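Local coordinates for peptide methionine sulfoxide reductase msrA/msrB (Neisseria meningitidis, PDB 3BQG), which reduces methionine sulfoxide in peptides back to methionine, and is seen here in its sulfenic acid form, at residues A[15-20]-A[142-147]; A[53-58]-A[92-97]. The protein carries 1 engineered substitution. All blocks are in the same frame, centred on the assembly; numbering follows the deposited sequence.

In the fold
Interaction 2 lies at the start of strand 54-62 of the central mixed sheet; interaction 1 joins helix 14-21, packed against that sheet, to the turn and helix start at 142-147. Their centres lie 14 Å apart. Along the chain the order is 15-20, 53-58, 92-97, 142-147, so both segments of interaction 2 fall between those of interaction 1 in the sequence. The two touch where V57 of strand 54-62 packs CG2 against L16 CD2 and E17 N on helix 14-21. H142 and E55 both contact F13, just before that helix and next to C12, which carries the sulfenic acid; this places both contacts near the modified cysteine.

Interaction 1: residues A[15-20]-A[142-147]; sequences GLEAYF and HQDYLI
With CG swung away from the backbone N (chi1 170°) and the chain extended beyond it, E17 holds its carboxylate out from helix 14-21 to the backbone of D144. The amide of D144 points almost straight at OE2, with D144 N 3.1 Å from E17 OE2 and an N-H...O angle of 178°, on the syn side and somewhat out of the carboxylate plane. One water links E17 OE1 to H142 O, another to L146 N, so the carboxylate serves both the turn from H142 to Y145 and the start of helix 145-148. The side chain of Q143 crosses that of E17 at about a right angle, amide and carboxylate planes 73° apart; its NE2 is given to S31 O and A138 O. L146 lays CD1 against the helix, 3.6 Å from A18 CB. H142, bonded by ND1 to W14 NE1, and Y145, stacked on W14, bring this turn to the residues just after the sulfenic acid C12. Three donors make four bonds to the buried carboxylate: D144 N reaches both oxygens, weakly at OE1, and two waters give to OE1. E17 is thus probably ionised, although D144 OD1, 4.2 Å from E17 OE2, would probably oppose this.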
ATOM      1  N   GLY A  15      -6.440   7.258   1.127  1.00 16.04           N
ATOM      2  CA  GLY A  15      -7.210   6.298   1.898  1.00 16.96           C
ATOM      3  C   GLY A  15      -6.393   5.181   2.533  1.00 17.68           C
ATOM      4  O   GLY A  15      -6.600   4.846   3.699  1.00 16.95           O
ATOM      5  N   LEU A  16      -5.462   4.602   1.777  1.00 16.95           N
ATOM      6  CA  LEU A  16      -4.646   3.515   2.304  1.00 16.53           C
ATOM      7  C   LEU A  16      -3.765   3.977   3.463  1.00 17.90           C
ATOM      8  O   LEU A  16      -3.555   3.235   4.420  1.00 17.15           O
ATOM      9  CB  LEU A  16      -3.780   2.917   1.190  1.00 18.34           C
ATOM     10  CG  LEU A  16      -2.965   1.661   1.534  1.00 17.62           C
ATOM     11  CD1 LEU A  16      -3.890   0.522   1.931  1.00 15.99           C
ATOM     12  CD2 LEU A  16      -2.124   1.262   0.324  1.00 19.97           C
ATOM     13  N   GLU A  17      -3.240   5.197   3.375  1.00 19.02           N
ATOM     14  CA  GLU A  17      -2.392   5.717   4.441  1.00 20.81           C
ATOM     15  C   GLU A  17      -3.226   5.942   5.697  1.00 19.64           C
ATOM     16  O   GLU A  17      -2.862   5.497   6.786  1.00 19.72           O
ATOM     17  CB  GLU A  17      -1.748   7.043   4.038  1.00 22.19           C
ATOM     18  CG  GLU A  17      -1.053   7.730   5.215  1.00 27.36           C
ATOM     19  CD  GLU A  17      -0.842   9.206   4.986  1.00 30.55           C
ATOM     20  OE1 GLU A  17      -1.825   9.900   4.649  1.00 32.61           O
ATOM     21  OE2 GLU A  17       0.304   9.675   5.143  1.00 34.10           O
ATOM     22  N   ALA A  18      -4.346   6.635   5.529  1.00 18.15           N
ATOM     23  CA  ALA A  18      -5.242   6.924   6.644  1.00 19.34           C
ATOM     24  C   ALA A  18      -5.634   5.627   7.335  1.00 18.74           C
ATOM     25  O   ALA A  18      -5.755   5.559   8.556  1.00 20.11           O
ATOM     26  CB  ALA A  18      -6.484   7.639   6.132  1.00 18.14           C
ATOM     27  N   TYR A  19      -5.838   4.595   6.529  1.00 18.34           N
ATOM     28  CA  TYR A  19      -6.209   3.278   7.025  1.00 18.53           C
ATOM     29  C   TYR A  19      -5.122   2.661   7.916  1.00 18.00           C
ATOM     30  O   TYR A  19      -5.403   2.239   9.035  1.00 17.18           O
ATOM     31  CB  TYR A  19      -6.501   2.364   5.825  1.00 18.77           C
ATOM     32  CG  TYR A  19      -6.738   0.910   6.149  1.00 19.94           C
ATOM     33  CD1 TYR A  19      -7.923   0.484   6.752  1.00 20.46           C
ATOM     34  CD2 TYR A  19      -5.784  -0.051   5.820  1.00 20.04           C
ATOM     35  CE1 TYR A  19      -8.149  -0.870   7.015  1.00 18.05           C
ATOM     36  CE2 TYR A  19      -6.001  -1.398   6.076  1.00 19.13           C
ATOM     37  CZ  TYR A  19      -7.181  -1.802   6.671  1.00 19.07           C
ATOM     38  OH  TYR A  19      -7.390  -3.143   6.907  1.00 18.77           O
ATOM     39  N   PHE A  20      -3.883   2.610   7.432  1.00 19.30           N
ATOM     40  CA  PHE A  20      -2.812   2.007   8.223  1.00 22.43           C
ATOM     41  C   PHE A  20      -2.421   2.774   9.488  1.00 24.74           C
ATOM     42  O   PHE A  20      -1.936   2.179  10.448  1.00 25.68           O
ATOM     43  CB  PHE A  20      -1.582   1.747   7.340  1.00 20.38           C
ATOM     44  CG  PHE A  20      -1.611   0.399   6.672  1.00 19.75           C
ATOM     45  CD1 PHE A  20      -1.166  -0.734   7.346  1.00 17.69           C
ATOM     46  CD2 PHE A  20      -2.168   0.249   5.408  1.00 18.50           C
ATOM     47  CE1 PHE A  20      -1.287  -2.005   6.778  1.00 21.61           C
ATOM     48  CE2 PHE A  20      -2.299  -1.016   4.825  1.00 19.53           C
ATOM     49  CZ  PHE A  20      -1.854  -2.149   5.513  1.00 18.64           C
ATOM     50  N   HIS A 142       0.234  15.924   0.765  1.00 23.40           N
ATOM     51  CA  HIS A 142      -0.315  14.580   0.602  1.00 21.44           C
ATOM     52  C   HIS A 142      -0.220  13.738   1.877  1.00 22.06           C
ATOM     53  O   HIS A 142      -1.034  12.840   2.091  1.00 22.31           O
ATOM     54  CB  HIS A 142       0.398  13.843  -0.536  1.00 23.34           C
ATOM     55  CG  HIS A 142      -0.073  14.233  -1.901  1.00 22.20           C
ATOM     56  ND1 HIS A 142      -1.386  14.103  -2.300  1.00 24.95           N
ATOM     57  CD2 HIS A 142       0.596  14.731  -2.966  1.00 23.97           C
ATOM     58  CE1 HIS A 142      -1.505  14.504  -3.552  1.00 25.43           C
ATOM     59  NE2 HIS A 142      -0.316  14.890  -3.981  1.00 25.31           N
ATOM     60  N   GLN A 143       0.775  14.013   2.718  1.00 20.56           N
ATOM     61  CA  GLN A 143       0.944  13.258   3.962  1.00 20.99           C
ATOM     62  C   GLN A 143      -0.190  13.592   4.937  1.00 23.14           C
ATOM     63  O   GLN A 143      -0.533  14.763   5.110  1.00 21.48           O
ATOM     64  CB  GLN A 143       2.287  13.595   4.618  1.00 21.89           C
ATOM     65  CG  GLN A 143       3.506  13.442   3.715  1.00 21.22           C
ATOM     66  CD  GLN A 143       3.651  12.037   3.151  1.00 22.36           C
ATOM     67  OE1 GLN A 143       3.182  11.069   3.746  1.00 22.43           O
ATOM     68  NE2 GLN A 143       4.316  11.922   2.005  1.00 23.46           N
ATOM     69  N   ASP A 144      -0.757  12.567   5.576  1.00 22.62           N
ATOM     70  CA  ASP A 144      -1.864  12.757   6.518  1.00 25.50           C
ATOM     71  C   ASP A 144      -2.986  13.538   5.848  1.00 25.61           C
ATOM     72  O   ASP A 144      -3.676  14.327   6.492  1.00 26.30           O
ATOM     73  CB  ASP A 144      -1.406  13.532   7.759  1.00 27.15           C
ATOM     74  CG  ASP A 144      -0.283  12.844   8.498  1.00 27.63           C
ATOM     75  OD1 ASP A 144      -0.388  11.626   8.748  1.00 26.28           O
ATOM     76  OD2 ASP A 144       0.704  13.528   8.840  1.00 30.45           O
ATOM     77  N   TYR A 145      -3.166  13.308   4.553  1.00 25.06           N
ATOM     78  CA  TYR A 145      -4.178  14.012   3.779  1.00 25.70           C
ATOM     79  C   TYR A 145      -5.580  14.023   4.371  1.00 25.85           C
ATOM     80  O   TYR A 145      -6.177  15.089   4.518  1.00 27.11           O
ATOM     81  CB  TYR A 145      -4.255  13.438   2.365  1.00 26.67           C
ATOM     82  CG  TYR A 145      -5.156  14.228   1.448  1.00 27.62           C
ATOM     83  CD1 TYR A 145      -4.691  15.375   0.807  1.00 30.56           C
ATOM     84  CD2 TYR A 145      -6.477  13.844   1.236  1.00 28.34           C
ATOM     85  CE1 TYR A 145      -5.518  16.118  -0.026  1.00 31.55           C
ATOM     86  CE2 TYR A 145      -7.315  14.580   0.407  1.00 30.78           C
ATOM     87  CZ  TYR A 145      -6.829  15.715  -0.224  1.00 32.48           C
ATOM     88  OH  TYR A 145      -7.647  16.446  -1.055  1.00 31.80           O
ATOM     89  N   LEU A 146      -6.111  12.848   4.700  1.00 26.77           N
ATOM     90  CA  LEU A 146      -7.465  12.750   5.244  1.00 26.51           C
ATOM     91  C   LEU A 146      -7.598  13.280   6.666  1.00 28.47           C
ATOM     92  O   LEU A 146      -8.706  13.533   7.139  1.00 27.97           O
ATOM     93  CB  LEU A 146      -7.967  11.303   5.165  1.00 24.25           C
ATOM     94  CG  LEU A 146      -8.169  10.785   3.733  1.00 23.90           C
ATOM     95  CD1 LEU A 146      -8.666   9.348   3.759  1.00 22.86           C
ATOM     96  CD2 LEU A 146      -9.155  11.684   2.997  1.00 23.38           C
ATOM     97  N   ILE A 147      -6.473  13.441   7.351  1.00 31.15           N
ATOM     98  CA  ILE A 147      -6.497  13.976   8.708  1.00 33.25           C
ATOM     99  C   ILE A 147      -6.613  15.492   8.589  1.00 34.43           C
ATOM    100  O   ILE A 147      -7.251  16.146   9.411  1.00 35.49           O
ATOM    101  CB  ILE A 147      -5.213  13.600   9.486  1.00 33.12           C
ATOM    102  CG1 ILE A 147      -5.309  12.150   9.959  1.00 32.61           C
ATOM    103  CG2 ILE A 147      -5.018  14.535  10.675  1.00 35.52           C
ATOM    104  CD1 ILE A 147      -4.088  11.654  10.717  1.00 32.74           C
TER
HETATM  105  O   HOH W   1      -1.688  10.283   2.095  1.00 25.06           O
HETATM  106  O   HOH W   2      -4.684  10.212   4.345  1.00 26.25           O

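Interaction 2: residues A[53-58]-A[92-97]; sequences HAETVK and GTQYRS
E55 and Q94 grip each other twice, once by backbone and once by side chain. E55 N gives a short, nearly straight bond to Q94 O (2.7 Å, 174°), and Q94 NE2 returns one to E55 OE2 at 2.9 Å, arriving on the anti side of the carboxylate. The two side chains run side by side in the same direction, with amide and carboxylate planes turned 68° apart. Q94 can do this because its CG sits between the backbone N and the carbonyl carbon (chi1 85°), which also sets CG over the centre of the Y95 ring. That ring draws alongside E55, with CE1 of Y95 3.6 Å from E55 OE2, and a water that donates to E55 OE2 accepts from Y95 OH.

One residue back on the strand, A54 CB rests on one face of the R96 guanidinium, 3.6 Å from R96 CZ. H53 O receives a CA-H...O contact from Q94 CA (3.3 Å) and is linked by a water to T93 OG1.

Further out, R96 is fixed by several partners. Its NH1 reaches T93 O (2.9 Å) and G52 O, NE forms a salt bridge with E128, and R96 N comes to T93 O from the opposite face of that carbonyl. E55 OE1 accepts from F13 N, next to the sulfenic acid at C12, consistent with a place in the active site of a methionine sulfoxide reductase A, while Q94 NE2 also bonds S47 OG on helix 43-48.

Strand 54-62 lies in the sheet between 26-34, paired through A54 with A34 and T56 with G32, and 3-10, paired through V57 with L8. The loop 92-97 leads from strand 90-91 into strand 97-101, the neighbour of 3-10 on its other side.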
ATOM      1  N   HIS A  53       5.389   5.321 -11.850  1.00 14.33           N
ATOM      2  CA  HIS A  53       5.374   5.027 -10.416  1.00 14.37           C
ATOM      3  C   HIS A  53       3.992   4.628  -9.927  1.00 14.17           C
ATOM      4  O   HIS A  53       2.980   5.044 -10.481  1.00 14.89           O
ATOM      5  CB  HIS A  53       5.813   6.261  -9.612  1.00 13.16           C
ATOM      6  CG  HIS A  53       7.195   6.729  -9.924  1.00 14.20           C
ATOM      7  ND1 HIS A  53       8.285   6.406  -9.142  1.00 15.03           N
ATOM      8  CD2 HIS A  53       7.671   7.487 -10.938  1.00 11.33           C
ATOM      9  CE1 HIS A  53       9.371   6.949  -9.661  1.00 12.96           C
ATOM     10  NE2 HIS A  53       9.025   7.611 -10.751  1.00 15.46           N
ATOM     11  N   ALA A  54       3.961   3.839  -8.863  1.00 13.19           N
ATOM     12  CA  ALA A  54       2.705   3.415  -8.262  1.00 11.74           C
ATOM     13  C   ALA A  54       2.523   4.220  -6.975  1.00 13.33           C
ATOM     14  O   ALA A  54       3.492   4.447  -6.242  1.00 12.84           O
ATOM     15  CB  ALA A  54       2.767   1.939  -7.930  1.00 11.18           C
ATOM     16  N   GLU A  55       1.302   4.678  -6.701  1.00 14.56           N
ATOM     17  CA  GLU A  55       1.079   5.398  -5.457  1.00 15.89           C
ATOM     18  C   GLU A  55       1.234   4.309  -4.404  1.00 15.82           C
ATOM     19  O   GLU A  55       0.544   3.287  -4.430  1.00 14.76           O
ATOM     20  CB  GLU A  55      -0.302   6.055  -5.445  1.00 16.46           C
ATOM     21  CG  GLU A  55      -0.268   7.409  -6.161  1.00 19.14           C
ATOM     22  CD  GLU A  55      -1.582   8.155  -6.126  1.00 21.09           C
ATOM     23  OE1 GLU A  55      -2.316   8.035  -5.123  1.00 22.31           O
ATOM     24  OE2 GLU A  55      -1.873   8.883  -7.101  1.00 21.39           O
ATOM     25  N   THR A  56       2.172   4.530  -3.497  1.00 14.50           N
ATOM     26  CA  THR A  56       2.516   3.545  -2.484  1.00 15.10           C
ATOM     27  C   THR A  56       2.594   4.144  -1.088  1.00 15.76           C
ATOM     28  O   THR A  56       2.838   5.339  -0.924  1.00 16.10           O
ATOM     29  CB  THR A  56       3.895   2.917  -2.845  1.00 15.24           C
ATOM     30  OG1 THR A  56       3.832   2.366  -4.171  1.00 15.10           O
ATOM     31  CG2 THR A  56       4.288   1.833  -1.856  1.00 14.89           C
ATOM     32  N   VAL A  57       2.373   3.304  -0.085  1.00 15.30           N
ATOM     33  CA  VAL A  57       2.451   3.741   1.298  1.00 15.23           C
ATOM     34  C   VAL A  57       3.539   2.921   1.976  1.00 15.50           C
ATOM     35  O   VAL A  57       3.457   1.693   2.028  1.00 14.08           O
ATOM     36  CB  VAL A  57       1.117   3.522   2.048  1.00 14.88           C
ATOM     37  CG1 VAL A  57       1.277   3.899   3.510  1.00 16.46           C
ATOM     38  CG2 VAL A  57       0.013   4.362   1.415  1.00 13.50           C
ATOM     39  N   LYS A  58       4.575   3.604   2.461  1.00 16.79           N
ATOM     40  CA  LYS A  58       5.673   2.946   3.159  1.00 17.84           C
ATOM     41  C   LYS A  58       5.196   2.767   4.599  1.00 16.82           C
ATOM     42  O   LYS A  58       5.047   3.744   5.332  1.00 16.50           O
ATOM     43  CB  LYS A  58       6.929   3.827   3.119  1.00 18.71           C
ATOM     44  CG  LYS A  58       8.121   3.288   3.908  1.00 21.13           C
ATOM     45  CD  LYS A  58       9.347   4.194   3.765  1.00 23.45           C
ATOM     46  CE  LYS A  58       9.182   5.524   4.493  1.00 27.84           C
ATOM     47  NZ  LYS A  58       9.317   5.407   5.987  1.00 31.66           N
ATOM     48  N   GLY A  92      -5.390   3.534 -13.882  1.00 20.62           N
ATOM     49  CA  GLY A  92      -4.052   3.887 -14.332  1.00 17.40           C
ATOM     50  C   GLY A  92      -2.991   3.072 -13.621  1.00 16.50           C
ATOM     51  O   GLY A  92      -3.242   2.554 -12.531  1.00 18.04           O
ATOM     52  N   THR A  93      -1.806   2.949 -14.214  1.00 15.65           N
ATOM     53  CA  THR A  93      -0.749   2.171 -13.581  1.00 14.89           C
ATOM     54  C   THR A  93      -0.345   2.722 -12.218  1.00 14.64           C
ATOM     55  O   THR A  93       0.246   2.005 -11.420  1.00 16.09           O
ATOM     56  CB  THR A  93       0.529   2.086 -14.462  1.00 14.91           C
ATOM     57  OG1 THR A  93       0.989   3.407 -14.773  1.00 18.20           O
ATOM     58  CG2 THR A  93       0.247   1.324 -15.742  1.00 13.81           C
ATOM     59  N   GLN A  94      -0.653   3.989 -11.943  1.00 14.83           N
ATOM     60  CA  GLN A  94      -0.276   4.568 -10.655  1.00 15.53           C
ATOM     61  C   GLN A  94      -1.158   4.067  -9.511  1.00 15.79           C
ATOM     62  O   GLN A  94      -0.867   4.325  -8.339  1.00 14.56           O
ATOM     63  CB  GLN A  94      -0.300   6.102 -10.722  1.00 17.11           C
ATOM     64  CG  GLN A  94      -1.648   6.761 -10.481  1.00 21.98           C
ATOM     65  CD  GLN A  94      -1.651   8.225 -10.903  1.00 25.81           C
ATOM     66  OE1 GLN A  94      -1.766   8.534 -12.091  1.00 25.39           O
ATOM     67  NE2 GLN A  94      -1.510   9.134  -9.931  1.00 26.27           N
ATOM     68  N   TYR A  95      -2.225   3.346  -9.858  1.00 14.49           N
ATOM     69  CA  TYR A  95      -3.147   2.787  -8.872  1.00 14.72           C
ATOM     70  C   TYR A  95      -3.073   1.255  -8.868  1.00 14.50           C
ATOM     71  O   TYR A  95      -3.943   0.592  -8.298  1.00 14.15           O
ATOM     72  CB  TYR A  95      -4.591   3.228  -9.171  1.00 15.72           C
ATOM     73  CG  TYR A  95      -4.780   4.733  -9.192  1.00 18.10           C
ATOM     74  CD1 TYR A  95      -4.569   5.495  -8.045  1.00 17.70           C
ATOM     75  CD2 TYR A  95      -5.134   5.398 -10.367  1.00 18.30           C
ATOM     76  CE1 TYR A  95      -4.702   6.879  -8.067  1.00 20.45           C
ATOM     77  CE2 TYR A  95      -5.270   6.786 -10.403  1.00 20.52           C
ATOM     78  CZ  TYR A  95      -5.050   7.517  -9.248  1.00 20.63           C
ATOM     79  OH  TYR A  95      -5.154   8.887  -9.277  1.00 25.47           O
ATOM     80  N   ARG A  96      -2.042   0.699  -9.504  1.00 13.20           N
ATOM     81  CA  ARG A  96      -1.871  -0.752  -9.560  1.00 14.31           C
ATOM     82  C   ARG A  96      -1.610  -1.293  -8.159  1.00 13.75           C
ATOM     83  O   ARG A  96      -1.080  -0.575  -7.309  1.00 13.81           O
ATOM     84  CB  ARG A  96      -0.704  -1.125 -10.496  1.00 12.10           C
ATOM     85  CG  ARG A  96       0.707  -0.745 -10.013  1.00 14.73           C
ATOM     86  CD  ARG A  96       1.745  -1.198 -11.042  1.00 13.83           C
ATOM     87  NE  ARG A  96       3.135  -0.886 -10.698  1.00 15.21           N
ATOM     88  CZ  ARG A  96       3.735   0.284 -10.931  1.00 16.51           C
ATOM     89  NH1 ARG A  96       3.077   1.279 -11.512  1.00 15.01           N
ATOM     90  NH2 ARG A  96       5.008   0.452 -10.596  1.00 17.55           N
ATOM     91  N   SER A  97      -1.988  -2.545  -7.909  1.00 12.57           N
ATOM     92  CA  SER A  97      -1.762  -3.137  -6.592  1.00 13.42           C
ATOM     93  C   SER A  97      -0.412  -3.841  -6.540  1.00 12.50           C
ATOM     94  O   SER A  97       0.049  -4.411  -7.529  1.00 13.38           O
ATOM     95  CB  SER A  97      -2.873  -4.136  -6.234  1.00 12.57           C
ATOM     96  OG  SER A  97      -2.916  -5.223  -7.150  1.00 12.83           O
TER
HETATM   97  O   HOH W   3       2.332   5.081 -13.040  1.00 16.76           O
HETATM   98  O   HOH W   4      -1.485   1.891  -5.940  1.00 15.16           O
HETATM   99  O   HOH W   5      -4.098  10.191  -7.329  1.00 25.44           O